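Local coordinates for protein NAD(P)H-flavin oxidoreductase (Staphylococcus epidermidis ATCC 12228, PDB 3GBH) that binds flavin mononucleotide and probably uses NAD(P)H to reduce it, as an oxidoreductase of the nitroreductase family, at residues Glu37-Thr40 against Lys41-Ala45; Ala45-Val49 against Asn50-Trp54; Gly73-Ser76 against Arg77-Thr80; Thr153-His157 against Gly158-Asn162; Gly192-Ala195 against Gln196-His199. One frame throughout, in Å; residues are numbered along the deposited sequence.

Interaction 1: residues Glu37-Thr40 against Lys41-Ala45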
# COMPACT_ATOMS: atom_id res chain seq x y z
N GLU B 37 -24.10 2.43 -24.59
CA GLU B 37 -22.77 2.16 -24.01
C GLU B 37 -22.86 1.96 -22.52
O GLU B 37 -22.33 1.00 -21.96
CB GLU B 37 -21.79 3.31 -24.28
CG GLU B 37 -21.30 3.41 -25.67
CD GLU B 37 -20.37 4.64 -25.88
OE1 GLU B 37 -19.85 5.16 -24.86
OE2 GLU B 37 -20.17 5.09 -27.04
N ILE B 38 -23.57 2.87 -21.85
CA ILE B 38 -23.83 2.76 -20.42
C ILE B 38 -24.50 1.44 -20.05
O ILE B 38 -24.06 0.75 -19.14
CB ILE B 38 -24.66 3.96 -19.92
CG1 ILE B 38 -23.83 5.26 -20.02
CG2 ILE B 38 -25.17 3.72 -18.52
CD1 ILE B 38 -24.67 6.57 -19.84
N ILE B 39 -25.56 1.06 -20.75
CA ILE B 39 -26.25 -0.19 -20.43
C ILE B 39 -25.40 -1.42 -20.78
O ILE B 39 -25.39 -2.42 -20.05
CB ILE B 39 -27.62 -0.24 -21.12
CG1 ILE B 39 -28.53 0.85 -20.51
CG2 ILE B 39 -28.29 -1.64 -20.96
CD1 ILE B 39 -29.79 1.13 -21.36
N THR B 40 -24.69 -1.38 -21.90
CA THR B 40 -23.80 -2.46 -22.25
C THR B 40 -22.81 -2.76 -21.09
O THR B 40 -22.67 -3.91 -20.68
CB THR B 40 -23.06 -2.16 -23.56
OG1 THR B 40 -24.01 -2.02 -24.63
CG2 THR B 40 -22.04 -3.27 -23.92
N LYS B 41 -22.14 -1.73 -20.56
CA LYS B 41 -21.22 -1.89 -19.41
C LYS B 41 -21.88 -2.35 -18.15
O LYS B 41 -21.33 -3.14 -17.41
CB LYS B 41 -20.51 -0.58 -19.11
CG LYS B 41 -19.51 -0.21 -20.10
CD LYS B 41 -18.19 -0.91 -19.83
CE LYS B 41 -17.23 -0.76 -21.02
NZ LYS B 41 -16.52 -2.05 -21.26
N ALA B 42 -23.06 -1.82 -17.86
CA ALA B 42 -23.77 -2.18 -16.65
C ALA B 42 -24.13 -3.66 -16.62
O ALA B 42 -24.06 -4.31 -15.57
CB ALA B 42 -25.02 -1.32 -16.52
N THR B 43 -24.53 -4.20 -17.76
CA THR B 43 -25.01 -5.58 -17.82
C THR B 43 -23.86 -6.60 -17.88
O THR B 43 -24.11 -7.80 -17.96
CB THR B 43 -25.94 -5.78 -19.02
OG1 THR B 43 -25.25 -5.39 -20.21
CG2 THR B 43 -27.21 -4.95 -18.83
N LYS B 44 -22.61 -6.12 -17.79
CA LYS B 44 -21.45 -6.98 -17.45
C LYS B 44 -21.44 -7.41 -15.98
O LYS B 44 -20.61 -8.22 -15.57
CB LYS B 44 -20.11 -6.31 -17.80
CG LYS B 44 -19.87 -6.19 -19.27
CD LYS B 44 -18.57 -5.39 -19.65
CE LYS B 44 -17.30 -6.17 -19.33
NZ LYS B 44 -17.22 -7.39 -20.16
N ALA B 45 -22.34 -6.84 -15.18
CA ALA B 45 -22.57 -7.26 -13.81
C ALA B 45 -22.81 -8.76 -13.74
O ALA B 45 -23.34 -9.35 -14.68
CB ALA B 45 -23.80 -6.53 -13.25

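Interaction 2: residues Ala45-Val49 against Asn50-Trp54. With FMN (flavin mononucleotide), chain E.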
# COMPACT_ATOMS: atom_id res chain seq x y z
N ALA B 45 -22.34 -6.84 -15.18
CA ALA B 45 -22.57 -7.26 -13.81
C ALA B 45 -22.81 -8.76 -13.74
O ALA B 45 -23.34 -9.35 -14.68
CB ALA B 45 -23.80 -6.53 -13.25
N PRO B 46 -22.47 -9.38 -12.60
CA PRO B 46 -22.74 -10.79 -12.45
C PRO B 46 -24.20 -11.02 -12.08
O PRO B 46 -24.88 -10.12 -11.61
CB PRO B 46 -21.83 -11.18 -11.28
CG PRO B 46 -21.78 -9.95 -10.44
CD PRO B 46 -21.87 -8.79 -11.39
N SER B 47 -24.65 -12.25 -12.29
CA SER B 47 -25.99 -12.64 -11.88
C SER B 47 -26.00 -14.12 -11.58
O SER B 47 -25.15 -14.87 -12.07
CB SER B 47 -27.01 -12.31 -12.96
OG SER B 47 -26.72 -13.04 -14.15
N SER B 48 -26.99 -14.54 -10.79
CA SER B 48 -27.08 -15.94 -10.38
C SER B 48 -27.21 -16.79 -11.65
O SER B 48 -28.02 -16.48 -12.52
CB SER B 48 -28.28 -16.11 -9.40
OG SER B 48 -28.48 -17.46 -9.04
N VAL B 49 -26.38 -17.82 -11.76
CA VAL B 49 -26.25 -18.68 -12.96
C VAL B 49 -26.22 -17.94 -14.30
O VAL B 49 -26.60 -18.50 -15.33
CB VAL B 49 -27.26 -19.88 -12.96
CG1 VAL B 49 -26.85 -20.86 -11.83
CG2 VAL B 49 -28.69 -19.42 -12.77
N ASN B 50 -25.71 -16.71 -14.27
CA ASN B 50 -25.63 -15.85 -15.44
C ASN B 50 -26.96 -15.67 -16.18
O ASN B 50 -26.99 -15.48 -17.39
CB ASN B 50 -24.55 -16.36 -16.39
CG ASN B 50 -24.07 -15.30 -17.36
OD1 ASN B 50 -24.04 -14.10 -17.03
ND2 ASN B 50 -23.70 -15.72 -18.56
N MSE B 51 -28.06 -15.69 -15.43
CA MSE B 51 -29.37 -15.69 -16.05
C MSE B 51 -29.86 -14.30 -16.35
O MSE B 51 -30.84 -14.16 -17.03
CB MSE B 51 -30.37 -16.48 -15.22
CG MSE B 51 -31.51 -17.04 -16.04
SE MSE B 51 -30.92 -18.40 -17.31
CE MSE B 51 -30.50 -19.80 -16.05
N GLN B 52 -29.19 -13.26 -15.85
CA GLN B 52 -29.42 -11.90 -16.34
C GLN B 52 -30.91 -11.53 -16.36
O GLN B 52 -31.46 -11.23 -17.40
CB GLN B 52 -28.83 -11.79 -17.73
CG GLN B 52 -27.33 -12.03 -17.75
CD GLN B 52 -26.82 -12.21 -19.15
OE1 GLN B 52 -26.85 -11.27 -19.98
NE2 GLN B 52 -26.42 -13.44 -19.46
N PRO B 53 -31.57 -11.54 -15.19
CA PRO B 53 -33.03 -11.36 -15.16
C PRO B 53 -33.51 -9.89 -15.26
O PRO B 53 -34.75 -9.62 -15.20
CB PRO B 53 -33.39 -11.92 -13.81
CG PRO B 53 -32.22 -11.53 -12.92
CD PRO B 53 -31.00 -11.69 -13.84
N TRP B 54 -32.58 -8.96 -15.40
CA TRP B 54 -32.92 -7.54 -15.37
C TRP B 54 -33.54 -7.12 -16.68
O TRP B 54 -33.12 -7.57 -17.75
CB TRP B 54 -31.70 -6.68 -15.10
CG TRP B 54 -30.45 -7.14 -15.80
CD1 TRP B 54 -30.20 -7.10 -17.14
CD2 TRP B 54 -29.30 -7.75 -15.19
NE1 TRP B 54 -28.94 -7.61 -17.40
CE2 TRP B 54 -28.38 -8.02 -16.22
CE3 TRP B 54 -28.96 -8.06 -13.88
CZ2 TRP B 54 -27.15 -8.61 -15.98
CZ3 TRP B 54 -27.73 -8.65 -13.63
CH2 TRP B 54 -26.84 -8.91 -14.66
N1 FMN E . -21.03 -18.74 -8.57
C2 FMN E . -20.72 -19.92 -7.92
O2 FMN E . -19.72 -20.57 -8.26
N3 FMN E . -21.55 -20.37 -6.89
C4 FMN E . -22.67 -19.67 -6.50
O4 FMN E . -23.36 -20.13 -5.57
C4A FMN E . -23.00 -18.47 -7.18
N5 FMN E . -24.14 -17.74 -6.86
C5A FMN E . -24.27 -16.44 -7.34
C6 FMN E . -25.22 -15.58 -6.79
C7 FMN E . -25.35 -14.28 -7.22
C7M FMN E . -26.37 -13.37 -6.60
C8 FMN E . -24.53 -13.82 -8.23
C8M FMN E . -24.66 -12.40 -8.68
C9 FMN E . -23.57 -14.66 -8.79
C9A FMN E . -23.43 -15.99 -8.36
N10 FMN E . -22.48 -16.85 -8.90
C10 FMN E . -22.18 -18.03 -8.23
C1' FMN E . -21.51 -16.36 -9.98
C2' FMN E . -22.24 -16.32 -11.31
O2' FMN E . -22.30 -17.61 -11.90
C3' FMN E . -21.49 -15.40 -12.25
O3' FMN E . -21.47 -14.10 -11.73
C4' FMN E . -22.06 -15.40 -13.66
O4' FMN E . -21.82 -16.70 -14.17
C5' FMN E . -21.37 -14.32 -14.50
O5' FMN E . -19.96 -14.55 -14.61
P FMN E . -18.91 -13.43 -14.12
O1P FMN E . -17.50 -13.97 -14.29
O2P FMN E . -19.18 -13.12 -12.66
O3P FMN E . -19.06 -12.15 -14.85
O HOH W 1 -24.71 -11.83 -15.51

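Interaction 3: residues Gly73-Ser76 against Arg77-Thr80. With FMN (flavin mononucleotide), chain H.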
# COMPACT_ATOMS: atom_id res chain seq x y z
N GLY B 73 -45.01 10.19 -7.49
CA GLY B 73 -45.32 10.83 -6.20
C GLY B 73 -44.45 12.03 -5.91
O GLY B 73 -44.44 12.98 -6.69
N PHE B 74 -43.70 12.00 -4.80
CA PHE B 74 -42.91 13.15 -4.41
C PHE B 74 -41.59 13.18 -5.16
O PHE B 74 -40.80 14.11 -4.95
CB PHE B 74 -42.66 13.21 -2.88
CG PHE B 74 -43.93 13.36 -2.06
CD1 PHE B 74 -44.58 14.59 -1.98
CD2 PHE B 74 -44.49 12.26 -1.40
CE1 PHE B 74 -45.76 14.72 -1.25
CE2 PHE B 74 -45.67 12.39 -0.66
CZ PHE B 74 -46.30 13.62 -0.58
N ASN B 75 -41.35 12.22 -6.05
CA ASN B 75 -40.18 12.24 -6.93
C ASN B 75 -40.44 12.90 -8.32
O ASN B 75 -39.83 12.55 -9.34
CB ASN B 75 -39.63 10.82 -7.03
CG ASN B 75 -39.10 10.32 -5.71
OD1 ASN B 75 -38.19 10.92 -5.16
ND2 ASN B 75 -39.65 9.23 -5.18
N SER B 76 -41.36 13.88 -8.35
CA SER B 76 -41.83 14.44 -9.61
C SER B 76 -40.74 15.28 -10.29
O SER B 76 -40.65 15.30 -11.52
CB SER B 76 -43.09 15.29 -9.39
OG SER B 76 -42.78 16.41 -8.56
N ARG B 77 -39.90 15.95 -9.52
CA ARG B 77 -38.88 16.79 -10.13
C ARG B 77 -37.83 15.96 -10.85
O ARG B 77 -37.38 16.33 -11.94
CB ARG B 77 -38.23 17.72 -9.12
CG ARG B 77 -37.59 18.90 -9.80
CD ARG B 77 -37.45 20.09 -8.89
NE ARG B 77 -37.02 21.26 -9.67
CZ ARG B 77 -36.25 22.24 -9.20
NH1 ARG B 77 -35.79 22.22 -7.95
NH2 ARG B 77 -35.92 23.25 -10.00
N GLN B 78 -37.44 14.83 -10.24
CA GLN B 78 -36.47 13.96 -10.87
C GLN B 78 -37.06 13.44 -12.17
O GLN B 78 -36.38 13.46 -13.19
CB GLN B 78 -36.08 12.76 -9.98
CG GLN B 78 -35.35 13.09 -8.68
CD GLN B 78 -36.31 13.18 -7.51
OE1 GLN B 78 -37.32 13.88 -7.58
NE2 GLN B 78 -36.01 12.44 -6.45
N LEU B 79 -38.31 13.00 -12.14
CA LEU B 79 -38.98 12.49 -13.34
C LEU B 79 -39.06 13.53 -14.45
O LEU B 79 -38.73 13.24 -15.61
CB LEU B 79 -40.41 12.02 -13.03
CG LEU B 79 -41.16 11.43 -14.23
CD1 LEU B 79 -40.45 10.14 -14.78
CD2 LEU B 79 -42.58 11.15 -13.87
N THR B 80 -39.54 14.72 -14.11
CA THR B 80 -39.65 15.83 -15.05
C THR B 80 -38.34 16.24 -15.71
O THR B 80 -38.26 16.38 -16.94
CB THR B 80 -40.19 17.06 -14.34
OG1 THR B 80 -41.54 16.78 -13.92
CG2 THR B 80 -40.16 18.31 -15.26
N1 FMN H . -34.04 9.44 -3.19
C2 FMN H . -35.18 10.16 -3.51
O2 FMN H . -35.14 11.39 -3.65
N3 FMN H . -36.38 9.51 -3.63
C4 FMN H . -36.46 8.12 -3.47
O4 FMN H . -37.56 7.56 -3.59
C4A FMN H . -35.32 7.40 -3.14
N5 FMN H . -35.36 6.04 -2.93
C5A FMN H . -34.19 5.30 -2.93
C6 FMN H . -34.22 3.90 -3.08
C7 FMN H . -33.05 3.17 -3.09
C7M FMN H . -33.10 1.68 -3.25
C8 FMN H . -31.83 3.83 -2.93
C8M FMN H . -30.52 3.10 -2.94
C9 FMN H . -31.80 5.20 -2.78
C9A FMN H . -32.97 5.97 -2.79
N10 FMN H . -32.95 7.37 -2.65
C10 FMN H . -34.10 8.08 -2.99
C1' FMN H . -31.64 8.12 -2.57
C2' FMN H . -31.10 7.95 -1.15
O2' FMN H . -31.78 8.81 -0.25
C3' FMN H . -29.59 8.24 -1.15
O3' FMN H . -28.94 7.26 -1.91
C4' FMN H . -28.97 8.30 0.24
O4' FMN H . -29.52 9.41 0.95
C5' FMN H . -27.45 8.44 0.13
O5' FMN H . -27.11 9.63 -0.55
P FMN H . -26.22 9.58 -1.87
O1P FMN H . -25.97 10.97 -2.38
O2P FMN H . -26.92 8.71 -2.87
O3P FMN H . -24.89 8.93 -1.56

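Interaction 4: residues Thr153-His157 against Gly158-Asn162. With FMN (flavin mononucleotide), chain H.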
# COMPACT_ATOMS: atom_id res chain seq x y z
N THR B 153 -21.08 3.70 -14.05
CA THR B 153 -20.76 3.93 -15.47
C THR B 153 -21.36 5.23 -15.96
O THR B 153 -20.71 5.99 -16.69
CB THR B 153 -21.23 2.76 -16.39
OG1 THR B 153 -20.67 1.54 -15.88
CG2 THR B 153 -20.71 2.99 -17.83
N ALA B 154 -22.59 5.52 -15.54
CA ALA B 154 -23.22 6.80 -15.90
C ALA B 154 -22.33 7.96 -15.42
O ALA B 154 -22.02 8.91 -16.19
CB ALA B 154 -24.64 6.88 -15.29
N LYS B 155 -21.86 7.85 -14.18
CA LYS B 155 -20.97 8.88 -13.64
C LYS B 155 -19.65 8.98 -14.40
O LYS B 155 -19.12 10.08 -14.60
CB LYS B 155 -20.72 8.65 -12.16
CG LYS B 155 -19.96 9.76 -11.47
CD LYS B 155 -20.84 10.93 -11.12
CE LYS B 155 -20.16 12.25 -11.32
NZ LYS B 155 -20.59 12.81 -12.61
N ALA B 156 -19.11 7.85 -14.86
CA ALA B 156 -17.86 7.87 -15.63
C ALA B 156 -18.04 8.60 -16.96
O ALA B 156 -17.08 9.19 -17.52
CB ALA B 156 -17.37 6.42 -15.86
N HIS B 157 -19.26 8.58 -17.47
CA HIS B 157 -19.62 9.30 -18.70
C HIS B 157 -19.95 10.76 -18.47
O HIS B 157 -20.20 11.49 -19.43
CB HIS B 157 -20.83 8.65 -19.38
CG HIS B 157 -20.49 7.41 -20.13
ND1 HIS B 157 -20.64 7.31 -21.50
CD2 HIS B 157 -20.04 6.21 -19.71
CE1 HIS B 157 -20.28 6.10 -21.89
NE2 HIS B 157 -19.92 5.41 -20.82
N GLY B 158 -19.96 11.19 -17.22
CA GLY B 158 -20.15 12.61 -16.91
C GLY B 158 -21.59 12.91 -16.48
O GLY B 158 -21.95 14.06 -16.22
N TYR B 159 -22.41 11.87 -16.39
CA TYR B 159 -23.83 12.01 -16.00
C TYR B 159 -23.98 11.80 -14.50
O TYR B 159 -23.02 11.41 -13.82
CB TYR B 159 -24.70 11.01 -16.78
CG TYR B 159 -24.64 11.25 -18.25
CD1 TYR B 159 -24.96 12.49 -18.77
CD2 TYR B 159 -24.23 10.26 -19.14
CE1 TYR B 159 -24.88 12.75 -20.11
CE2 TYR B 159 -24.16 10.51 -20.50
CZ TYR B 159 -24.50 11.76 -20.99
OH TYR B 159 -24.43 12.07 -22.35
N ASP B 160 -25.16 12.10 -13.99
CA ASP B 160 -25.50 11.81 -12.61
C ASP B 160 -26.81 11.06 -12.56
O ASP B 160 -27.57 11.06 -13.52
CB ASP B 160 -25.56 13.08 -11.80
CG ASP B 160 -24.16 13.59 -11.44
OD1 ASP B 160 -23.54 12.97 -10.53
OD2 ASP B 160 -23.68 14.55 -12.08
N THR B 161 -27.04 10.42 -11.42
CA THR B 161 -28.22 9.62 -11.21
C THR B 161 -28.82 9.83 -9.82
O THR B 161 -28.18 10.43 -8.94
CB THR B 161 -27.92 8.11 -11.34
OG1 THR B 161 -26.90 7.75 -10.41
CG2 THR B 161 -27.52 7.77 -12.78
N ASN B 162 -30.02 9.31 -9.65
CA ASN B 162 -30.73 9.26 -8.35
C ASN B 162 -31.50 7.97 -8.33
O ASN B 162 -32.47 7.79 -9.11
CB ASN B 162 -31.66 10.47 -8.19
CG ASN B 162 -32.46 10.47 -6.86
OD1 ASN B 162 -33.50 11.10 -6.80
ND2 ASN B 162 -31.96 9.82 -5.81
N1 FMN H . -34.04 9.44 -3.19
C2 FMN H . -35.18 10.16 -3.51
O2 FMN H . -35.14 11.39 -3.65
N3 FMN H . -36.38 9.51 -3.63
C4 FMN H . -36.46 8.12 -3.47
O4 FMN H . -37.56 7.56 -3.59
C4A FMN H . -35.32 7.40 -3.14
N5 FMN H . -35.36 6.04 -2.93
C5A FMN H . -34.19 5.30 -2.93
C6 FMN H . -34.22 3.90 -3.08
C7 FMN H . -33.05 3.17 -3.09
C7M FMN H . -33.10 1.68 -3.25
C8 FMN H . -31.83 3.83 -2.93
C8M FMN H . -30.52 3.10 -2.94
C9 FMN H . -31.80 5.20 -2.78
C9A FMN H . -32.97 5.97 -2.79
N10 FMN H . -32.95 7.37 -2.65
C10 FMN H . -34.10 8.08 -2.99
C1' FMN H . -31.64 8.12 -2.57
C2' FMN H . -31.10 7.95 -1.15
O2' FMN H . -31.78 8.81 -0.25
C3' FMN H . -29.59 8.24 -1.15
O3' FMN H . -28.94 7.26 -1.91
C4' FMN H . -28.97 8.30 0.24
O4' FMN H . -29.52 9.41 0.95
C5' FMN H . -27.45 8.44 0.13
O5' FMN H . -27.11 9.63 -0.55
P FMN H . -26.22 9.58 -1.87
O1P FMN H . -25.97 10.97 -2.38
O2P FMN H . -26.92 8.71 -2.87
O3P FMN H . -24.89 8.93 -1.56
O HOH W 2 -19.65 14.87 -14.01
O HOH W 3 -21.17 12.10 -22.24

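Interaction 5: residues Gly192-Ala195 against Gln196-His199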
# COMPACT_ATOMS: atom_id res chain seq x y z
N GLY B 192 -29.34 11.89 -15.94
CA GLY B 192 -29.26 13.09 -16.74
C GLY B 192 -28.01 13.84 -16.41
O GLY B 192 -27.13 13.34 -15.68
N LYS B 193 -27.94 15.06 -16.91
CA LYS B 193 -26.87 16.00 -16.62
C LYS B 193 -27.31 16.84 -15.44
O LYS B 193 -28.40 17.42 -15.46
CB LYS B 193 -26.62 16.88 -17.84
CG LYS B 193 -25.52 17.89 -17.67
CD LYS B 193 -25.21 18.56 -19.01
CE LYS B 193 -24.10 19.63 -18.90
NZ LYS B 193 -24.49 20.74 -17.99
N LYS B 194 -26.46 16.96 -14.42
CA LYS B 194 -26.87 17.68 -13.19
C LYS B 194 -27.12 19.16 -13.44
O LYS B 194 -26.37 19.80 -14.20
CB LYS B 194 -25.86 17.47 -12.05
CG LYS B 194 -24.59 18.29 -12.10
CD LYS B 194 -23.72 17.97 -10.87
CE LYS B 194 -22.41 18.77 -10.84
NZ LYS B 194 -21.62 18.47 -9.60
N ALA B 195 -28.17 19.70 -12.82
CA ALA B 195 -28.41 21.16 -12.82
C ALA B 195 -28.15 21.74 -11.43
O ALA B 195 -27.96 22.92 -11.30
CB ALA B 195 -29.81 21.49 -13.27
N GLN B 196 -28.17 20.89 -10.40
CA GLN B 196 -27.74 21.27 -9.04
C GLN B 196 -26.88 20.19 -8.41
O GLN B 196 -27.17 19.03 -8.56
CB GLN B 196 -28.95 21.48 -8.14
CG GLN B 196 -29.64 22.81 -8.31
CD GLN B 196 -30.93 22.92 -7.47
OE1 GLN B 196 -31.88 23.60 -7.87
NE2 GLN B 196 -30.94 22.26 -6.30
N ASP B 197 -25.85 20.58 -7.68
CA ASP B 197 -25.00 19.62 -6.95
C ASP B 197 -25.83 18.78 -5.97
O ASP B 197 -26.73 19.30 -5.32
CB ASP B 197 -23.93 20.37 -6.15
CG ASP B 197 -22.77 20.86 -7.01
OD1 ASP B 197 -22.55 20.37 -8.14
OD2 ASP B 197 -22.04 21.73 -6.52
N ALA B 198 -25.52 17.50 -5.86
CA ALA B 198 -26.05 16.67 -4.77
C ALA B 198 -25.65 17.20 -3.40
O ALA B 198 -24.59 17.82 -3.25
CB ALA B 198 -25.54 15.25 -4.92
N HIS B 199 -26.49 16.96 -2.39
CA HIS B 199 -26.05 17.09 -1.00
C HIS B 199 -25.09 15.95 -0.62
O HIS B 199 -25.34 14.77 -0.96
CB HIS B 199 -27.24 17.04 -0.04
CG HIS B 199 -28.15 18.22 -0.17
ND1 HIS B 199 -27.73 19.51 0.11
CD2 HIS B 199 -29.44 18.32 -0.54
CE1 HIS B 199 -28.73 20.34 -0.09
NE2 HIS B 199 -29.78 19.65 -0.49
O HOH W 4 -23.14 16.50 -7.21

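Interaction 1: residues Glu37-Thr40 against Lys41-Ala45
Ile39, in the last turn of the alpha helix 32-42, meets Thr43 just beyond it, where the chain leaves the helix through a type I beta turn from Ala42 to Ala45. Three successive helical bonds make the backbone of the contact. Lys41 N bonds to Glu37 O, nearly straight at 173°, Ala42 N to Ile38 O, and Thr43 N to Ile39 O at 3.0 Å. The tight side is the buried one, formed by Ile39, Ala42 and Thr43. The methyl groups of Ile39 and Thr43 meet, CG2 to CG2, at 4.1 Å. The two side chains are turned at a slant to each other. Ile39 continues onto Ile56 and Val58 of strand 54-59, and Ala42 packs on Met146 and Leu150 of helix 132-156. The helix end is thus wedged between the sheet and the long helix of the nitroreductase fold.

The other side is looser. Thr40 is exposed, though it packs on Ile206 of the second subunit, and its hydroxyl turns back to Asp36 O. Lys41 CG lies against Glu37 O at 3.6 Å. The lysine chain then bends at chi2 (-83°), and the ammonium group leaves the helix for Asn16 OD1 of the second subunit. Lys44 O beyond it is taken by Arg18 and Arg203 of that subunit, so this side of the turn faces the second subunit. At the buried side, chi1 of 56° sets Thr43 OG1 between its own N and carbonyl carbon, pointing back into the helix. There Thr43 OG1 lies 3.0 Å from both Ile39 O and Thr40 O.

Interaction 2: residues Ala45-Val49 against Asn50-Trp54
The FMN-binding loop between helix 32-42 and strand 54-59 folds back on itself here, and Ser47 meets Asn50, Gln52 and Trp54 across the bend. Ser47 O accepts Asn50 N at 2.9 Å. The donor stands above the carbonyl plane, 54° out of it. One residue on, Ser48 O takes Met51 N at 3.0 Å. The hydroxyl of Ser47 is turned back over its own backbone by chi1 of 62°. From there Ser47 OG receives Gln52 N at 3.0 Å. It also binds a water at 2.7 Å. The same water donates to Ala45 O and to Asn50 OD1, and so ties both arms of the loop together.

Apolar groups pack beside it. Trp54 brings the CZ3 corner of its indole to Ser47 CB at 3.8 Å, while Ala45 O and Pro46 O lie at the ring edge. Pro46 O is buried without a partner in the model. Val49 CG2 and CE of selenomethionine Met51 run side by side, 3.8 Å apart. Gln52 NE2 donates to Asn50 O, in the amide's own plane, and Gln52 OE1 takes Leu204 N of the second subunit. Asn50 ND2 reaches Val202 O of that subunit.

The outer side of the loop faces the flavin. Pro46 CB touches O3' of the ribityl chain at 3.0 Å, and Ser48 N lies 3.6 Å from C8 of the ring. Ser48 N itself is bonded to Asp142. Many of the polar groups have partners in the loop, elsewhere in the chain or on the second subunit, so these residues probably meet FMN chiefly by packing.

Interaction 3: residues Gly73-Ser76 against Arg77-Thr80
Asn75 O accepts Leu79 N at 3.2 Å and Ser76 O accepts Thr80 N at 2.9 Å, the opening bonds of helix 76-81, with Asn75 at the N-cap position. The Asn75 side chain makes no capping bond. It turns instead to the pyrimidine end of FMN, as one of the residues of the flavin pocket. Asn75 OD1 accepts N3 of the flavin at 2.8 Å, and Asn75 ND2 donates to flavin O4 at 3.1 Å. The amide thus reads a neighbouring donor and acceptor of the ring with its own acceptor and donor. Asn75 ND2 also reaches Gly166 O. These partners should fix the rotation of the amide, with Gln78 as a weak addition.

Gln78 comes from the first turn of the helix. Its chain bends at chi2 (95°) and carries the amide back beside Asn75. The two amide planes stand 74° apart. Gln78 NE2 gives Asn75 OD1 a weak bond at 3.0 Å, poorly directed at 127°. Gln78 NE2 has its stronger partner in Asn162 OD1 on strand 160-164, and lies 3.1 Å from flavin O2.

On the solvent side of the turn lie Ser76 and Thr80. Ser76 O is gripped twice by Thr80, by the backbone N and by the hydroxyl, from opposite faces of the carbonyl plane. The hydroxyl bond, Thr80 OG1 to Ser76 O, measures 3.0 Å.

Interaction 4: residues Thr153-His157 against Gly158-Asn162
Lys155 and Asp160 lie side by side, their side chains pointing the same way. CG of Lys155 stands anti to its N (chi1 -173°), and the chain then bends at each later torsion. These bends fold the lysine over the start of the next strand. Lys155 CD passes 3.4 Å from Asp160 OD1, and Lys155 NZ forms a salt bridge to Asp160 OD2 at 3.6 Å. Lys155 NZ also donates to Tyr159 O at 3.1 Å, from above the carbonyl plane, 46° out of it. A water on NZ also donates to Gly158 O. The ammonium group is thus held by a carboxylate, a backbone carbonyl and a water. The carboxylate would probably be stabilised as an anion by this neighbour.

The backbone beneath makes a Schellman motif at the end of helix 132-156. Gly158 has positive phi, 100°, and turns the chain out of the helix into strand 160-164. Gly158 N bonds back to Lys155 O, and Tyr159 N to Ala154 O at 3.0 Å.

Tyr159 sits on the other side of this turn. One face of its ring has His157 O above it, offset toward the rim. Tyr159 CD2 touches His157 CB at 3.8 Å. The hydroxyl of Tyr159 goes to that of Tyr28, and His157 ND1 is hydrogen-bonded to Glu34. Ala154 CB packs on Thr161 CG2 at 3.9 Å, and both side chains touch Ile191 of strand 183-192. At the far end of the segment Asn162 enters the flavin pocket, with Asn162 ND2 3.4 Å from N1 of FMN.

Interaction 5: residues Gly192-Ala195 against Gln196-His199
Lys194 NZ donates to Asp197 OD1 at 2.6 Å in a short salt bridge. The ammonium nitrogen stands almost in line with the C-O bond of that oxygen. Lys194 CE follows close behind, 3.1 Å from Asp197 OD1. The two side chains cross at a slant, and NZ meets one oxygen of the carboxylate.

Torsions explain the reach. CG of Lys194 lies between its own N and carbonyl carbon (chi1 79°), and beyond it the chain is fully extended. It therefore spans the bend at Ala195 and Gln196. The aspartate leaves its backbone the other way, but its carboxylate swings back to the lysine. A water links Lys194 to the backbone beyond Asp197: it accepts Ala198 N at 2.9 Å and a weak, long bond from Lys194 NZ.

This is a surface loop that follows strand 183-192 of the antiparallel sheet, on the way to the C-terminal strand 210-212. Further out, the backbone of Gly192 is paired with Asp160 on strand 160-164. Lys193 and Ala195 bond through their backbones to Asp25 and Val23. The side chain of Lys194 rests on Val21, and Ala198 packs on Lys19.

Overall arrangement
Interactions 1 and 2 follow each other along the chain and share Ala45. Thr43 CG2 of the first touches Trp54 NE1 of the second at 3.5 Å. Interaction 1 also packs on interaction 4, where Ile38 CD1 meets Tyr159 CD2 at 3.8 Å. Interactions 3 and 4 join at one FMN: Gln78 NE2 lies 2.9 Å from Asn162 OD1, a probable hydrogen bond. Interaction 2 lines a different FMN, which residues of the second subunit complete. The centre of interaction 2 is about 30 Å from that of interaction 3, across the chain's centre. Interaction 5 is joined to interaction 4 by a probable hydrogen bond between Asp160 N and Gly192 O, 2.9 Å apart, and stays at the surface.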